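Local coordinates for probable dehydrogenase (Bordetella bronchiseptica, PDB 3MOI), which probably acts as an NAD(P)-dependent dehydrogenase of the GFO/IDH/MocA family, with a substrate that is not established, at residues Glu79-Ala84 / Asp105-Ala110. Sequence-based numbering, arbitrary orientation.
Sequences EHVVQA and DRMIEA
Val-82 meets both Arg-106 and Ala-110 across two neighbouring, nearly parallel helices. The segment axes approach to 9.0 Å at an angle of 11°. From CB, the Val-82 side chain forks. CG1 lies anti to the backbone N (chi1 170°), and its nearest atom on the other segment is Arg-106 NH2, at 4.2 Å. CG2 is the busier branch. It rests on Ala-110 CB at 3.9 Å and also reaches Arg-106 NH2 at 4.0 Å. The methyl sits over one face of the guanidinium, off-centre, near NH2. A bend at chi3 (64°) helps bring the arginine tip over the valine, and the two side chains run roughly at right angles. The small Ala-110 lets the backbones come close here, with its CA 5.7 Å from the CA of Val-82. Deeper in the contact, Val-81 CG1 packs on Met-107 CB and CG, about 4.0 Å from each. Val-81 also touches Ile-70 of strand 67-70, which ties this side of helix 77-86 to the parallel sheet. Helices 77-86 and 101-114 are the helical arms of two successive beta-alpha-beta crossovers, 67-70 to 90-93 and 90-93 to 118-120, in the Rossmann-type domain. No hydrogen bond joins the two segments. Their adhesion is therefore apolar inside, and on the exposed side Arg-106 turns a guanidinium face to a methyl of helix 77-86.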
ATOM      1  N   GLU A  79      -1.348  -5.201 -36.875  1.00 33.41           N
ATOM      2  CA  GLU A  79      -1.807  -5.127 -38.260  1.00 34.80           C
ATOM      3  C   GLU A  79      -3.171  -4.436 -38.353  1.00 33.20           C
ATOM      4  O   GLU A  79      -3.459  -3.797 -39.329  1.00 31.48           O
ATOM      5  CB  GLU A  79      -1.867  -6.514 -38.924  1.00 36.14           C
ATOM      6  CG  GLU A  79      -2.953  -7.431 -38.326  1.00 39.62           C
ATOM      7  CD  GLU A  79      -2.810  -8.897 -38.775  1.00 45.35           C
ATOM      8  OE1 GLU A  79      -3.592  -9.236 -39.756  1.00 46.31           O
ATOM      9  OE2 GLU A  79      -1.936  -9.662 -38.160  1.00 39.97           O
ATOM     10  N   HIS A  80      -3.992  -4.569 -37.328  1.00 32.39           N
ATOM     11  CA  HIS A  80      -5.297  -3.904 -37.367  1.00 32.81           C
ATOM     12  C   HIS A  80      -5.083  -2.378 -37.332  1.00 31.57           C
ATOM     13  O   HIS A  80      -5.712  -1.621 -38.051  1.00 31.19           O
ATOM     14  CB  HIS A  80      -6.224  -4.390 -36.224  1.00 33.47           C
ATOM     15  CG  HIS A  80      -6.943  -5.682 -36.491  1.00 33.60           C
ATOM     16  ND1 HIS A  80      -7.605  -6.382 -35.491  1.00 35.78           N
ATOM     17  CD2 HIS A  80      -7.144  -6.380 -37.640  1.00 34.15           C
ATOM     18  CE1 HIS A  80      -8.175  -7.457 -36.018  1.00 37.73           C
ATOM     19  NE2 HIS A  80      -7.910  -7.482 -37.320  1.00 37.07           N
ATOM     20  N   VAL A  81      -4.112  -1.935 -36.552  1.00 30.68           N
ATOM     21  CA  VAL A  81      -3.833  -0.517 -36.452  1.00 29.14           C
ATOM     22  C   VAL A  81      -3.208   0.028 -37.722  1.00 30.59           C
ATOM     23  O   VAL A  81      -3.597   1.109 -38.216  1.00 31.61           O
ATOM     24  CB  VAL A  81      -2.991  -0.222 -35.211  1.00 29.00           C
ATOM     25  CG1 VAL A  81      -2.187   1.060 -35.395  1.00 23.78           C
ATOM     26  CG2 VAL A  81      -3.927  -0.184 -33.957  1.00 25.45           C
ATOM     27  N   VAL A  82      -2.250  -0.692 -38.279  1.00 31.07           N
ATOM     28  CA  VAL A  82      -1.706  -0.278 -39.551  1.00 31.49           C
ATOM     29  C   VAL A  82      -2.764  -0.230 -40.622  1.00 32.69           C
ATOM     30  O   VAL A  82      -2.840   0.689 -41.415  1.00 33.78           O
ATOM     31  CB  VAL A  82      -0.588  -1.211 -39.979  1.00 32.41           C
ATOM     32  CG1 VAL A  82      -0.182  -0.937 -41.440  1.00 29.38           C
ATOM     33  CG2 VAL A  82       0.576  -1.045 -38.955  1.00 30.10           C
ATOM     34  N   GLN A  83      -3.611  -1.219 -40.655  1.00 33.97           N
ATOM     35  CA  GLN A  83      -4.594  -1.251 -41.702  1.00 35.04           C
ATOM     36  C   GLN A  83      -5.549  -0.061 -41.582  1.00 35.14           C
ATOM     37  O   GLN A  83      -5.832   0.611 -42.588  1.00 35.90           O
ATOM     38  CB  GLN A  83      -5.410  -2.529 -41.640  1.00 35.43           C
ATOM     39  CG  GLN A  83      -4.847  -3.699 -42.317  1.00 37.37           C
ATOM     40  CD  GLN A  83      -5.694  -4.903 -42.017  1.00 40.15           C
ATOM     41  OE1 GLN A  83      -6.662  -5.157 -42.695  1.00 47.50           O
ATOM     42  NE2 GLN A  83      -5.371  -5.610 -40.971  1.00 41.72           N
ATOM     43  N   ALA A  84      -6.051   0.211 -40.382  1.00 34.63           N
ATOM     44  CA  ALA A  84      -6.975   1.346 -40.239  1.00 34.31           C
ATOM     45  C   ALA A  84      -6.290   2.657 -40.596  1.00 34.14           C
ATOM     46  O   ALA A  84      -6.869   3.489 -41.285  1.00 32.84           O
ATOM     47  CB  ALA A  84      -7.548   1.422 -38.854  1.00 34.04           C
ATOM     48  N   ASP A 105       6.515   0.258 -32.523  1.00 33.15           N
ATOM     49  CA  ASP A 105       7.124   1.235 -33.411  1.00 34.38           C
ATOM     50  C   ASP A 105       6.415   1.230 -34.721  1.00 34.99           C
ATOM     51  O   ASP A 105       6.210   2.280 -35.268  1.00 36.06           O
ATOM     52  CB  ASP A 105       8.636   0.997 -33.640  1.00 33.61           C
ATOM     53  CG  ASP A 105       9.477   1.378 -32.415  1.00 36.48           C
ATOM     54  OD1 ASP A 105       8.936   2.082 -31.483  1.00 37.05           O
ATOM     55  OD2 ASP A 105      10.668   0.993 -32.371  1.00 36.43           O
ATOM     56  N   ARG A 106       6.032   0.071 -35.230  1.00 35.56           N
ATOM     57  CA  ARG A 106       5.324   0.056 -36.502  1.00 37.00           C
ATOM     58  C   ARG A 106       3.997   0.769 -36.400  1.00 34.33           C
ATOM     59  O   ARG A 106       3.540   1.394 -37.379  1.00 33.83           O
ATOM     60  CB  ARG A 106       5.031  -1.367 -37.014  1.00 39.39           C
ATOM     61  CG  ARG A 106       6.230  -2.204 -37.530  1.00 45.47           C
ATOM     62  CD  ARG A 106       5.631  -3.519 -38.206  1.00 52.83           C
ATOM     63  NE  ARG A 106       4.804  -3.153 -39.387  1.00 57.68           N
ATOM     64  CZ  ARG A 106       3.749  -3.822 -39.866  1.00 60.71           C
ATOM     65  NH1 ARG A 106       3.252  -4.924 -39.276  1.00 61.34           N
ATOM     66  NH2 ARG A 106       3.158  -3.352 -40.951  1.00 61.47           N
ATOM     67  N   MET A 107       3.388   0.684 -35.232  1.00 32.35           N
ATOM     68  CA  MET A 107       2.064   1.305 -34.985  1.00 31.60           C
ATOM     69  C   MET A 107       2.188   2.853 -34.957  1.00 32.06           C
ATOM     70  O   MET A 107       1.432   3.584 -35.639  1.00 32.12           O
ATOM     71  CB  MET A 107       1.433   0.724 -33.704  1.00 31.45           C
ATOM     72  CG  MET A 107       0.950  -0.795 -33.814  1.00 29.74           C
ATOM     73  SD  MET A 107       0.531  -1.645 -32.282  1.00 26.94           S
ATOM     74  CE  MET A 107       2.031  -2.273 -32.038  1.00 29.76           C
ATOM     75  N   ILE A 108       3.208   3.333 -34.256  1.00 31.56           N
ATOM     76  CA  ILE A 108       3.483   4.750 -34.140  1.00 31.91           C
ATOM     77  C   ILE A 108       3.734   5.312 -35.548  1.00 33.30           C
ATOM     78  O   ILE A 108       3.129   6.300 -35.956  1.00 33.97           O
ATOM     79  CB  ILE A 108       4.673   4.976 -33.155  1.00 31.98           C
ATOM     80  CG1 ILE A 108       4.197   4.654 -31.703  1.00 29.54           C
ATOM     81  CG2 ILE A 108       5.268   6.389 -33.240  1.00 29.00           C
ATOM     82  CD1 ILE A 108       5.328   4.437 -30.668  1.00 23.12           C
ATOM     83  N   GLU A 109       4.556   4.624 -36.320  1.00 33.42           N
ATOM     84  CA  GLU A 109       4.992   5.154 -37.581  1.00 33.62           C
ATOM     85  C   GLU A 109       3.805   5.235 -38.548  1.00 31.65           C
ATOM     86  O   GLU A 109       3.578   6.254 -39.201  1.00 29.98           O
ATOM     87  CB  GLU A 109       6.198   4.359 -38.080  1.00 34.52           C
ATOM     88  CG  GLU A 109       7.427   4.495 -37.124  1.00 40.08           C
ATOM     89  CD  GLU A 109       8.637   3.517 -37.374  1.00 47.61           C
ATOM     90  OE1 GLU A 109       8.488   2.452 -38.031  1.00 51.31           O
ATOM     91  OE2 GLU A 109       9.766   3.831 -36.891  1.00 51.81           O
ATOM     92  N   ALA A 110       2.967   4.217 -38.515  1.00 30.71           N
ATOM     93  CA  ALA A 110       1.770   4.206 -39.356  1.00 30.21           C
ATOM     94  C   ALA A 110       0.777   5.315 -38.965  1.00 29.63           C
ATOM     95  O   ALA A 110       0.255   6.033 -39.823  1.00 30.10           O
ATOM     96  CB  ALA A 110       1.091   2.841 -39.295  1.00 29.66           C
TER